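Local coordinates for ferric iron-binding periplasmic protein (Pseudomonas aeruginosa, PDB 6J2S) that probably binds ferric iron in the periplasm for delivery to an ABC transporter, and here holds gallium(III) in the iron site, at residues I192-W197 with A261-R266; I98-R103 with A221-S226. All blocks are in the same frame, centred on the assembly; numbering follows the deposited sequence.

Contact 1 of 2, residues I192-W197 with A261-R266. With GA (gallium (III) ion), chain D; PO4 (phosphate ion), chain C.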
# COMPACT_ATOMS: atom_id res chain seq x y z
N ILE A 192 4.49 -1.28 10.29
CA ILE A 192 3.19 -1.18 9.65
C ILE A 192 3.24 -0.07 8.60
O ILE A 192 4.31 0.50 8.32
CB ILE A 192 2.08 -0.91 10.68
CG1 ILE A 192 2.40 0.35 11.49
CG2 ILE A 192 1.86 -2.13 11.59
CD1 ILE A 192 1.16 1.01 12.14
N ASN A 193 2.10 0.25 8.01
CA ASN A 193 1.97 1.46 7.20
C ASN A 193 1.43 2.62 8.04
O ASN A 193 0.81 2.42 9.09
CB ASN A 193 1.05 1.20 6.00
CG ASN A 193 1.51 0.03 5.15
OD1 ASN A 193 2.71 -0.24 5.02
ND2 ASN A 193 0.55 -0.66 4.53
N ASN A 194 1.68 3.84 7.56
CA ASN A 194 1.42 5.02 8.38
C ASN A 194 -0.06 5.25 8.64
O ASN A 194 -0.42 5.75 9.71
CB ASN A 194 2.02 6.25 7.71
CG ASN A 194 1.30 6.62 6.42
OD1 ASN A 194 1.30 5.85 5.44
ND2 ASN A 194 0.64 7.78 6.44
N TYR A 195 -0.93 4.94 7.68
CA TYR A 195 -2.32 5.37 7.78
C TYR A 195 -3.07 4.65 8.90
O TYR A 195 -4.11 5.14 9.34
CB TYR A 195 -3.03 5.19 6.43
CG TYR A 195 -2.92 3.81 5.85
CD1 TYR A 195 -1.91 3.49 4.94
CD2 TYR A 195 -3.82 2.80 6.20
CE1 TYR A 195 -1.81 2.20 4.39
CE2 TYR A 195 -3.73 1.51 5.68
CZ TYR A 195 -2.72 1.22 4.78
OH TYR A 195 -2.62 -0.04 4.27
N TYR A 196 -2.57 3.50 9.36
CA TYR A 196 -3.28 2.78 10.42
C TYR A 196 -3.27 3.55 11.73
O TYR A 196 -4.23 3.47 12.51
CB TYR A 196 -2.67 1.41 10.64
CG TYR A 196 -2.87 0.47 9.48
CD1 TYR A 196 -1.88 0.31 8.54
CD2 TYR A 196 -4.06 -0.25 9.35
CE1 TYR A 196 -2.04 -0.54 7.47
CE2 TYR A 196 -4.24 -1.11 8.28
CZ TYR A 196 -3.22 -1.25 7.34
OH TYR A 196 -3.37 -2.11 6.29
N TRP A 197 -2.20 4.30 11.98
CA TRP A 197 -2.09 5.08 13.21
C TRP A 197 -3.06 6.25 13.19
O TRP A 197 -3.67 6.58 14.22
CB TRP A 197 -0.65 5.56 13.39
CG TRP A 197 -0.39 6.20 14.70
CD1 TRP A 197 -0.11 5.57 15.87
CD2 TRP A 197 -0.36 7.61 14.97
NE1 TRP A 197 0.09 6.50 16.86
CE2 TRP A 197 -0.07 7.76 16.34
CE3 TRP A 197 -0.56 8.75 14.20
CZ2 TRP A 197 0.04 9.01 16.95
CZ3 TRP A 197 -0.46 9.99 14.81
CH2 TRP A 197 -0.16 10.11 16.17
N ALA A 261 -5.40 8.10 5.56
CA ALA A 261 -4.35 9.10 5.74
C ALA A 261 -3.17 8.75 4.82
O ALA A 261 -2.11 8.30 5.26
CB ALA A 261 -3.93 9.16 7.20
N GLU A 262 -3.36 8.97 3.53
CA GLU A 262 -2.35 8.68 2.53
C GLU A 262 -1.98 9.95 1.77
O GLU A 262 -2.56 11.02 1.98
CB GLU A 262 -2.82 7.56 1.60
CG GLU A 262 -3.08 6.29 2.37
CD GLU A 262 -3.37 5.08 1.48
OE1 GLU A 262 -4.21 4.24 1.89
OE2 GLU A 262 -2.75 4.97 0.39
N TYR A 263 -0.97 9.83 0.89
CA TYR A 263 -0.50 11.00 0.17
C TYR A 263 -1.11 11.02 -1.22
O TYR A 263 -1.05 10.01 -1.93
CB TYR A 263 1.02 10.99 0.06
CG TYR A 263 1.68 11.06 1.41
CD1 TYR A 263 1.91 9.91 2.16
CD2 TYR A 263 2.05 12.29 1.96
CE1 TYR A 263 2.50 9.98 3.42
CE2 TYR A 263 2.65 12.36 3.21
CZ TYR A 263 2.87 11.22 3.93
OH TYR A 263 3.46 11.31 5.18
N PRO A 264 -1.71 12.12 -1.66
CA PRO A 264 -2.28 12.15 -3.02
C PRO A 264 -1.21 12.02 -4.10
O PRO A 264 -0.11 12.59 -4.00
CB PRO A 264 -2.97 13.52 -3.07
CG PRO A 264 -2.38 14.31 -1.96
CD PRO A 264 -1.99 13.34 -0.89
N MET A 265 -1.54 11.26 -5.15
CA MET A 265 -0.65 11.17 -6.31
C MET A 265 -0.95 12.20 -7.38
O MET A 265 -0.11 12.43 -8.26
CB MET A 265 -0.70 9.76 -6.94
CG MET A 265 -0.20 8.61 -6.03
SD MET A 265 1.60 8.49 -5.95
CE MET A 265 1.97 9.73 -4.72
N ARG A 266 -2.12 12.85 -7.33
CA ARG A 266 -2.41 13.99 -8.20
C ARG A 266 -1.37 15.09 -7.99
O ARG A 266 -1.17 15.56 -6.87
CB ARG A 266 -3.81 14.53 -7.93
CG ARG A 266 -4.14 15.80 -8.75
CD ARG A 266 -5.47 16.44 -8.34
NE ARG A 266 -5.70 17.68 -9.09
CZ ARG A 266 -6.27 17.73 -10.29
NH1 ARG A 266 -6.70 16.62 -10.87
NH2 ARG A 266 -6.43 18.91 -10.90
GA GA D . -3.42 -1.73 4.40
P PO4 C . -1.07 -3.77 3.40
O1 PO4 C . -1.06 -3.75 1.88
O2 PO4 C . 0.34 -3.79 3.87
O3 PO4 C . -1.76 -2.55 3.92
O4 PO4 C . -1.82 -4.99 3.90
O HOH W 1 2.46 10.23 7.66
O HOH W 2 -6.09 6.20 7.77
O HOH W 3 -4.10 -3.65 4.25

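Contact 2 of 2, residues I98-R103 with A221-S226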
# COMPACT_ATOMS: atom_id res chain seq x y z
N ILE A 98 -2.69 6.15 -7.30
CA ILE A 98 -3.79 6.95 -6.77
C ILE A 98 -3.38 7.67 -5.48
O ILE A 98 -3.52 8.90 -5.37
CB ILE A 98 -5.05 6.08 -6.55
CG1 ILE A 98 -5.44 5.40 -7.88
CG2 ILE A 98 -6.21 6.93 -6.03
CD1 ILE A 98 -5.86 6.36 -8.99
N THR A 99 -2.87 6.93 -4.50
CA THR A 99 -2.26 7.54 -3.33
C THR A 99 -0.97 6.79 -3.01
O THR A 99 -0.72 5.69 -3.52
CB THR A 99 -3.20 7.52 -2.10
OG1 THR A 99 -3.57 6.17 -1.78
CG2 THR A 99 -4.45 8.36 -2.31
N ALA A 100 -0.14 7.39 -2.18
CA ALA A 100 1.05 6.73 -1.67
C ALA A 100 0.93 6.56 -0.16
O ALA A 100 0.35 7.40 0.52
CB ALA A 100 2.32 7.53 -2.05
N ARG A 101 1.46 5.45 0.36
CA ARG A 101 1.57 5.23 1.79
C ARG A 101 3.04 4.99 2.10
O ARG A 101 3.86 4.85 1.19
CB ARG A 101 0.71 4.04 2.26
CG ARG A 101 0.97 2.73 1.48
CD ARG A 101 0.07 2.57 0.25
NE ARG A 101 -1.35 2.49 0.59
CZ ARG A 101 -1.94 1.45 1.18
NH1 ARG A 101 -1.24 0.36 1.50
NH2 ARG A 101 -3.22 1.51 1.46
N THR A 102 3.38 4.97 3.38
CA THR A 102 4.79 4.84 3.73
C THR A 102 4.94 3.88 4.90
O THR A 102 4.06 3.75 5.75
CB THR A 102 5.44 6.21 4.04
OG1 THR A 102 6.85 6.03 4.27
CG2 THR A 102 4.82 6.83 5.27
N ARG A 103 6.08 3.19 4.91
CA ARG A 103 6.41 2.31 6.02
C ARG A 103 6.79 3.14 7.23
O ARG A 103 7.42 4.19 7.10
CB ARG A 103 7.55 1.38 5.63
CG ARG A 103 7.19 0.53 4.42
CD ARG A 103 6.05 -0.38 4.80
NE ARG A 103 6.49 -1.41 5.74
CZ ARG A 103 5.70 -2.35 6.25
NH1 ARG A 103 4.41 -2.39 5.92
NH2 ARG A 103 6.22 -3.27 7.07
N ALA A 221 12.14 3.29 5.26
CA ALA A 221 11.41 4.50 4.93
C ALA A 221 10.70 4.38 3.58
O ALA A 221 10.26 5.38 3.01
CB ALA A 221 12.35 5.71 4.93
N LEU A 222 10.59 3.16 3.07
CA LEU A 222 9.96 2.89 1.78
C LEU A 222 8.58 3.53 1.65
O LEU A 222 7.77 3.49 2.58
CB LEU A 222 9.84 1.37 1.62
CG LEU A 222 9.20 0.84 0.35
CD1 LEU A 222 10.12 1.11 -0.85
CD2 LEU A 222 8.93 -0.64 0.52
N VAL A 223 8.33 4.11 0.48
CA VAL A 223 7.00 4.58 0.08
C VAL A 223 6.46 3.58 -0.94
O VAL A 223 7.17 3.19 -1.86
CB VAL A 223 7.07 6.00 -0.50
CG1 VAL A 223 5.76 6.41 -1.18
CG2 VAL A 223 7.42 6.99 0.61
N THR A 224 5.22 3.15 -0.75
CA THR A 224 4.56 2.27 -1.72
C THR A 224 3.32 2.96 -2.26
O THR A 224 2.73 3.81 -1.60
CB THR A 224 4.18 0.92 -1.09
OG1 THR A 224 3.21 1.15 -0.06
CG2 THR A 224 5.41 0.22 -0.47
N VAL A 225 2.90 2.55 -3.46
CA VAL A 225 1.87 3.26 -4.21
C VAL A 225 0.66 2.35 -4.39
O VAL A 225 0.78 1.21 -4.85
CB VAL A 225 2.42 3.73 -5.58
CG1 VAL A 225 1.32 4.35 -6.39
CG2 VAL A 225 3.56 4.72 -5.36
N SER A 226 -0.50 2.86 -4.00
CA SER A 226 -1.79 2.23 -4.26
C SER A 226 -2.27 2.74 -5.62
O SER A 226 -2.22 3.95 -5.88
CB SER A 226 -2.78 2.59 -3.15
OG SER A 226 -4.12 2.50 -3.59
O HOH W 4 -5.57 4.80 -2.97

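Contact 1 of 2, residues I192-W197 with A261-R266
Tyr195 meets the loop at Ala261 and Glu262 with its CB and one side of its ring, the close-packed part of the contact. Tyr195 CB lies 3.4 Å from Ala261 O and 4.1 Å from Ala261 CB; a water bridges the rim, from Tyr195 O to Ala261 N. Farther out, ring and Glu262 carboxylate run side by side, planes 23° apart, with Glu262 OE1 over one face, 3.9 Å from Tyr195 CD1; OE2 is bonded to Thr99 and Arg101. With chi1 at 53°, Tyr195 CG is wedged over its own backbone, and the ring rises beside Glu262, carrying Tyr195 OH to the gallium at 1.9 Å. Asn193 ND2 donates to that OH, nearly in its own amide plane, as a second-shell support. Tyr196, His11, Glu59, a phosphate and a water complete the site; the paired consecutive tyrosines are a hallmark of periplasmic ferric-binding proteins.

The other side is looser. Asn194 OD1 takes Thr102 N, while Asn194 ND2 makes a weak, bent bond to Ala261 O (3.0 Å, 133°). A water held weakly by ND2 bonds firmly to Tyr263 OH, whose protein partner is Lys276 O. Strands 189-193 and 263-264 pair one after the other along the same edge of strand 96-107, while helix 175-183 packs against Ile192 and Tyr196.

Contact 2 of 2, residues I98-R103 with A221-S226
Arg101 and Thr224 face each other as a hydrogen-bonded pair in an antiparallel ladder that opens with a classic beta bulge, where Ile98 and Thr99 both face Ser226. Ile98 N gives Ser226 O a short bond of 2.7 Å, whereas the one from Thr99 N is weak. Between Arg101 and Thr224 each backbone N reaches the other's O at 2.9 Å. The non-hydrogen-bonded pairs put Ala100, Thr102, Val223 and Val225 on one face, where Ala100 CB touches Val223 CG1 at 3.7 Å.

On the opposite face, Arg101 CG passes 3.1 Å from Thr224 OG1, and the chain then bends at chi2 and chi3 (-90° and -62°), bringing NE past Ser226 CB. A cluster of acids sets the guanidinium beyond: Glu262 pairs with NE and Glu60 with NH1, while NH2 bonds the metal ligand Glu59. Glu60 also takes Thr224 OG1, so one carboxylate links side chains of the two strands. A water bridges Thr99 OG1 and Ser226 OG, which are held from outside by Glu262 and Thr58. At the far end Leu222 O is gripped twice: Arg103 N approaches almost in line with the carbonyl, at 2.9 Å, and Thr102 OG1 comes from above the carbonyl plane, at 3.2 Å.

In the fold
Contacts 1 and 2 illustrate how a metal site can be built upon shared strands: their centres lie 7 Å apart and they belong to one mixed sheet. Strand 96-107 is common ground, pairing with 223-230 in contact 2 and with both 189-193 and 263-264 around contact 1. Along the chain the segments alternate, 98-103, 192-197, 221-226 and 261-266, so neither contact is complete before the other has begun. They also touch directly: Tyr263 O is bonded to the backbone N of Ala100, and Arg101 NH1 packs near Tyr195 OH. Contact 1 thus supplies two tyrosine ligands, and contact 2 the arginine beside them, so both contacts border one metal site.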